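Local coordinates for putative heme binding protein (PDB 6EU8), which probably binds heme as a member of the HmuY-like family of bacterial heme-binding proteins, and is captured here without it, at residues W69-D77 and K184-F193. Residues are numbered along the deposited sequence; the frame is centred on the assembly and turned at random.
Sequences WHIAIHRFD and KGHVSFNYEF. With MLI (malonate ion), chain B.
With chi1 at 177°, F193 swings its ring away from its own backbone N, while H70, at -59°, turns its imidazole away from its carbonyl carbon, which brings the edge of the phenyl ring over one face of the imidazole. The planes of this edge-to-face pair stand at 56°. F193 CZ comes within 3.8 Å of H70 NE2; H70 ND1 is hydrogen-bonded to the backbone N of L30. Further along, I73 and V187 reach tip to tip, I73 CD1 lying 4.1 Å from V187 CG1. The same I73 methyl sits 4.0 Å from CE1 of F189, whose CZ meets I71 CD1. This is face-to-face packing of two antiparallel sheets: strand 71-74 belongs to the four-stranded one and strand 184-194 to the larger one, and the axes of 71-74 and 184-193 approach to 9.2 Å at their closest. Beyond I73, the type II' turn from H74 to D77 brings the side chains of R75 and F76 to K184 and G185. F76 lays CE1 3.6 Å from the backbone N of G185, and its ring edge faces V187 CG2. A water joins R75 NH1, K184 O and malonate O8. The malonate, probably picked up from the crystallisation solution, takes R75 NH2 on O8 and K184 NZ on O6, while T20 O also holds R75 NH1.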
loop_
_atom_site.group_PDB
_atom_site.type_symbol
_atom_site.label_atom_id
_atom_site.label_comp_id
_atom_site.label_asym_id
_atom_site.label_seq_id
_atom_site.Cartn_x
_atom_site.Cartn_y
_atom_site.Cartn_z
ATOM N N TRP A 69 -9.725 -0.826 9.206
ATOM C CA TRP A 69 -8.931 -1.175 8.014
ATOM C C TRP A 69 -7.619 -1.874 8.378
ATOM O O TRP A 69 -7.131 -1.778 9.506
ATOM C CB TRP A 69 -8.722 0.079 7.132
ATOM C CG TRP A 69 -7.896 1.134 7.790
ATOM C CD1 TRP A 69 -8.318 2.074 8.698
ATOM C CD2 TRP A 69 -6.489 1.348 7.627
ATOM N NE1 TRP A 69 -7.271 2.844 9.112
ATOM C CE2 TRP A 69 -6.128 2.428 8.471
ATOM C CE3 TRP A 69 -5.494 0.732 6.847
ATOM C CZ2 TRP A 69 -4.806 2.901 8.566
ATOM C CZ3 TRP A 69 -4.202 1.188 6.943
ATOM C CH2 TRP A 69 -3.863 2.271 7.787
ATOM N N HIS A 70 -7.056 -2.589 7.381
ATOM C CA HIS A 70 -5.917 -3.446 7.548
ATOM C C HIS A 70 -4.690 -3.022 6.725
ATOM O O HIS A 70 -3.576 -3.008 7.249
ATOM C CB HIS A 70 -6.326 -4.858 7.186
ATOM C CG HIS A 70 -7.452 -5.367 8.032
ATOM N ND1 HIS A 70 -8.748 -5.398 7.591
ATOM C CD2 HIS A 70 -7.467 -5.811 9.309
ATOM C CE1 HIS A 70 -9.527 -5.854 8.561
ATOM N NE2 HIS A 70 -8.774 -6.104 9.608
ATOM N N ILE A 71 -4.915 -2.734 5.439
ATOM C CA ILE A 71 -3.837 -2.240 4.556
ATOM C C ILE A 71 -4.309 -0.989 3.815
ATOM O O ILE A 71 -5.499 -0.732 3.706
ATOM C CB ILE A 71 -3.322 -3.309 3.542
ATOM C CG1 ILE A 71 -4.379 -3.702 2.522
ATOM C CG2 ILE A 71 -2.774 -4.552 4.269
ATOM C CD1 ILE A 71 -3.810 -4.516 1.368
ATOM N N ALA A 72 -3.358 -0.165 3.349
ATOM C CA ALA A 72 -3.643 1.026 2.532
ATOM C C ALA A 72 -2.631 1.156 1.407
ATOM O O ALA A 72 -1.470 0.771 1.561
ATOM C CB ALA A 72 -3.661 2.276 3.375
ATOM N N ILE A 73 -3.112 1.690 0.280
ATOM C CA ILE A 73 -2.374 1.697 -0.977
ATOM C C ILE A 73 -2.339 3.141 -1.538
ATOM O O ILE A 73 -3.371 3.822 -1.625
ATOM C CB ILE A 73 -3.010 0.710 -1.999
ATOM C CG1 ILE A 73 -3.117 -0.717 -1.397
ATOM C CG2 ILE A 73 -2.207 0.689 -3.318
ATOM C CD1 ILE A 73 -3.760 -1.716 -2.341
ATOM N N HIS A 74 -1.123 3.590 -1.918
ATOM C CA HIS A 74 -0.879 4.867 -2.600
ATOM C C HIS A 74 0.047 4.544 -3.760
ATOM O O HIS A 74 1.166 4.166 -3.531
ATOM C CB HIS A 74 -0.202 5.875 -1.668
ATOM C CG HIS A 74 0.517 7.004 -2.383
ATOM N ND1 HIS A 74 1.827 6.911 -2.806
ATOM C CD2 HIS A 74 0.106 8.255 -2.712
ATOM C CE1 HIS A 74 2.183 8.039 -3.384
ATOM N NE2 HIS A 74 1.160 8.869 -3.335
ATOM N N ARG A 75 -0.412 4.716 -5.019
ATOM C CA ARG A 75 0.377 4.239 -6.156
ATOM C C ARG A 75 0.838 2.790 -5.896
ATOM O O ARG A 75 -0.048 1.962 -5.703
ATOM C CB ARG A 75 1.522 5.203 -6.455
ATOM C CG ARG A 75 1.097 6.622 -6.851
ATOM C CD ARG A 75 0.516 6.778 -8.279
ATOM N NE ARG A 75 1.384 6.185 -9.294
ATOM C CZ ARG A 75 1.122 6.158 -10.614
ATOM N NH1 ARG A 75 0.005 6.665 -11.088
ATOM N NH2 ARG A 75 1.972 5.569 -11.441
ATOM N N PHE A 76 2.139 2.471 -5.898
ATOM C CA PHE A 76 2.589 1.090 -5.592
ATOM C C PHE A 76 3.112 0.950 -4.162
ATOM O O PHE A 76 3.644 -0.116 -3.781
ATOM C CB PHE A 76 3.608 0.582 -6.627
ATOM C CG PHE A 76 3.080 0.464 -8.052
ATOM C CD1 PHE A 76 1.728 0.257 -8.346
ATOM C CD2 PHE A 76 3.981 0.573 -9.111
ATOM C CE1 PHE A 76 1.287 0.130 -9.654
ATOM C CE2 PHE A 76 3.523 0.456 -10.438
ATOM C CZ PHE A 76 2.208 0.239 -10.692
ATOM N N ASP A 77 2.976 2.024 -3.381
ATOM C CA ASP A 77 3.319 1.996 -1.933
ATOM C C ASP A 77 2.197 1.312 -1.141
ATOM O O ASP A 77 1.013 1.622 -1.318
ATOM C CB ASP A 77 3.460 3.413 -1.401
ATOM C CG ASP A 77 4.448 4.242 -2.174
ATOM O OD1 ASP A 77 5.640 3.881 -2.190
ATOM O OD2 ASP A 77 4.058 5.290 -2.744
ATOM N N LYS A 184 -0.999 2.261 -15.257
ATOM C CA LYS A 184 -0.366 1.916 -13.955
ATOM C C LYS A 184 -1.150 2.460 -12.767
ATOM O O LYS A 184 -1.658 3.575 -12.792
ATOM C CB LYS A 184 1.081 2.435 -13.874
ATOM C CG LYS A 184 2.037 1.845 -14.874
ATOM C CD LYS A 184 3.471 2.272 -14.597
ATOM C CE LYS A 184 4.400 1.734 -15.669
ATOM N NZ LYS A 184 5.835 1.952 -15.415
ATOM N N GLY A 185 -1.212 1.674 -11.679
ATOM C CA GLY A 185 -1.846 2.109 -10.416
ATOM C C GLY A 185 -3.175 1.454 -10.072
ATOM O O GLY A 185 -3.774 1.769 -9.035
ATOM N N HIS A 186 -3.639 0.541 -10.933
ATOM C CA HIS A 186 -4.810 -0.286 -10.658
ATOM C C HIS A 186 -4.257 -1.576 -10.088
ATOM O O HIS A 186 -3.720 -2.434 -10.817
ATOM C CB HIS A 186 -5.660 -0.500 -11.912
ATOM C CG HIS A 186 -6.236 0.758 -12.477
ATOM N ND1 HIS A 186 -7.437 1.295 -12.047
ATOM C CD2 HIS A 186 -5.797 1.572 -13.467
ATOM C CE1 HIS A 186 -7.689 2.397 -12.732
ATOM N NE2 HIS A 186 -6.699 2.601 -13.577
ATOM N N VAL A 187 -4.328 -1.694 -8.752
ATOM C CA VAL A 187 -3.664 -2.757 -8.016
ATOM C C VAL A 187 -4.656 -3.854 -7.672
ATOM O O VAL A 187 -5.635 -3.579 -6.964
ATOM C CB VAL A 187 -3.011 -2.182 -6.735
ATOM C CG1 VAL A 187 -2.362 -3.278 -5.903
ATOM C CG2 VAL A 187 -2.000 -1.097 -7.093
ATOM N N SER A 188 -4.414 -5.072 -8.171
ATOM C CA SER A 188 -5.288 -6.259 -7.891
ATOM C C SER A 188 -4.554 -7.315 -7.079
ATOM O O SER A 188 -3.360 -7.538 -7.292
ATOM C CB SER A 188 -5.826 -6.872 -9.197
ATOM O OG SER A 188 -6.639 -5.972 -9.909
ATOM N N PHE A 189 -5.260 -7.959 -6.120
ATOM C CA PHE A 189 -4.691 -9.042 -5.342
ATOM C C PHE A 189 -5.772 -10.021 -4.913
ATOM O O PHE A 189 -6.938 -9.637 -4.780
ATOM C CB PHE A 189 -3.954 -8.500 -4.084
ATOM C CG PHE A 189 -4.755 -7.502 -3.281
ATOM C CD1 PHE A 189 -4.776 -6.165 -3.616
ATOM C CD2 PHE A 189 -5.512 -7.918 -2.177
ATOM C CE1 PHE A 189 -5.547 -5.247 -2.886
ATOM C CE2 PHE A 189 -6.264 -7.010 -1.437
ATOM C CZ PHE A 189 -6.280 -5.676 -1.782
ATOM N N ASN A 190 -5.350 -11.262 -4.716
ATOM C CA ASN A 190 -6.168 -12.295 -4.079
ATOM C C ASN A 190 -5.705 -12.397 -2.636
ATOM O O ASN A 190 -4.531 -12.175 -2.339
ATOM C CB ASN A 190 -5.964 -13.636 -4.805
ATOM C CG ASN A 190 -6.409 -13.596 -6.260
ATOM O OD1 ASN A 190 -7.242 -12.787 -6.653
ATOM N ND2 ASN A 190 -5.842 -14.501 -7.064
ATOM N N TYR A 191 -6.613 -12.710 -1.699
ATOM C CA TYR A 191 -6.205 -12.928 -0.319
ATOM C C TYR A 191 -7.031 -13.991 0.438
ATOM O O TYR A 191 -8.143 -14.294 0.032
ATOM C CB TYR A 191 -6.197 -11.600 0.484
ATOM C CG TYR A 191 -7.532 -10.964 0.680
ATOM C CD1 TYR A 191 -8.072 -10.095 -0.255
ATOM C CD2 TYR A 191 -8.286 -11.232 1.835
ATOM C CE1 TYR A 191 -9.308 -9.482 -0.047
ATOM C CE2 TYR A 191 -9.502 -10.648 2.031
ATOM C CZ TYR A 191 -10.007 -9.773 1.116
ATOM O OH TYR A 191 -11.223 -9.187 1.334
ATOM N N GLU A 192 -6.458 -14.490 1.516
ATOM C CA GLU A 192 -7.157 -15.371 2.483
ATOM C C GLU A 192 -6.930 -14.771 3.891
ATOM O O GLU A 192 -5.818 -14.810 4.413
ATOM C CB GLU A 192 -6.657 -16.828 2.368
ATOM C CG GLU A 192 -6.831 -17.408 0.966
ATOM C CD GLU A 192 -6.641 -18.925 0.871
ATOM O OE1 GLU A 192 -6.118 -19.541 1.813
ATOM O OE2 GLU A 192 -7.014 -19.492 -0.192
ATOM N N PHE A 193 -7.992 -14.213 4.474
ATOM C CA PHE A 193 -7.949 -13.494 5.775
ATOM C C PHE A 193 -8.536 -14.382 6.879
ATOM O O PHE A 193 -9.640 -14.864 6.697
ATOM C CB PHE A 193 -8.779 -12.210 5.662
ATOM C CG PHE A 193 -8.885 -11.407 6.936
ATOM C CD1 PHE A 193 -7.938 -10.445 7.270
ATOM C CD2 PHE A 193 -9.966 -11.586 7.785
ATOM C CE1 PHE A 193 -8.039 -9.698 8.434
ATOM C CE2 PHE A 193 -10.079 -10.841 8.942
ATOM C CZ PHE A 193 -9.114 -9.903 9.281
HETATM C C1 MLI B . 4.272 6.412 -15.424
HETATM C C2 MLI B . 5.230 5.424 -16.027
HETATM C C3 MLI B . 2.863 5.896 -15.439
HETATM O O6 MLI B . 5.942 4.732 -15.296
HETATM O O7 MLI B . 5.281 5.319 -17.274
HETATM O O8 MLI B . 2.082 6.175 -14.488
HETATM O O9 MLI B . 2.506 5.188 -16.404
HETATM O O HOH W 1 -0.681 5.958 -13.882
#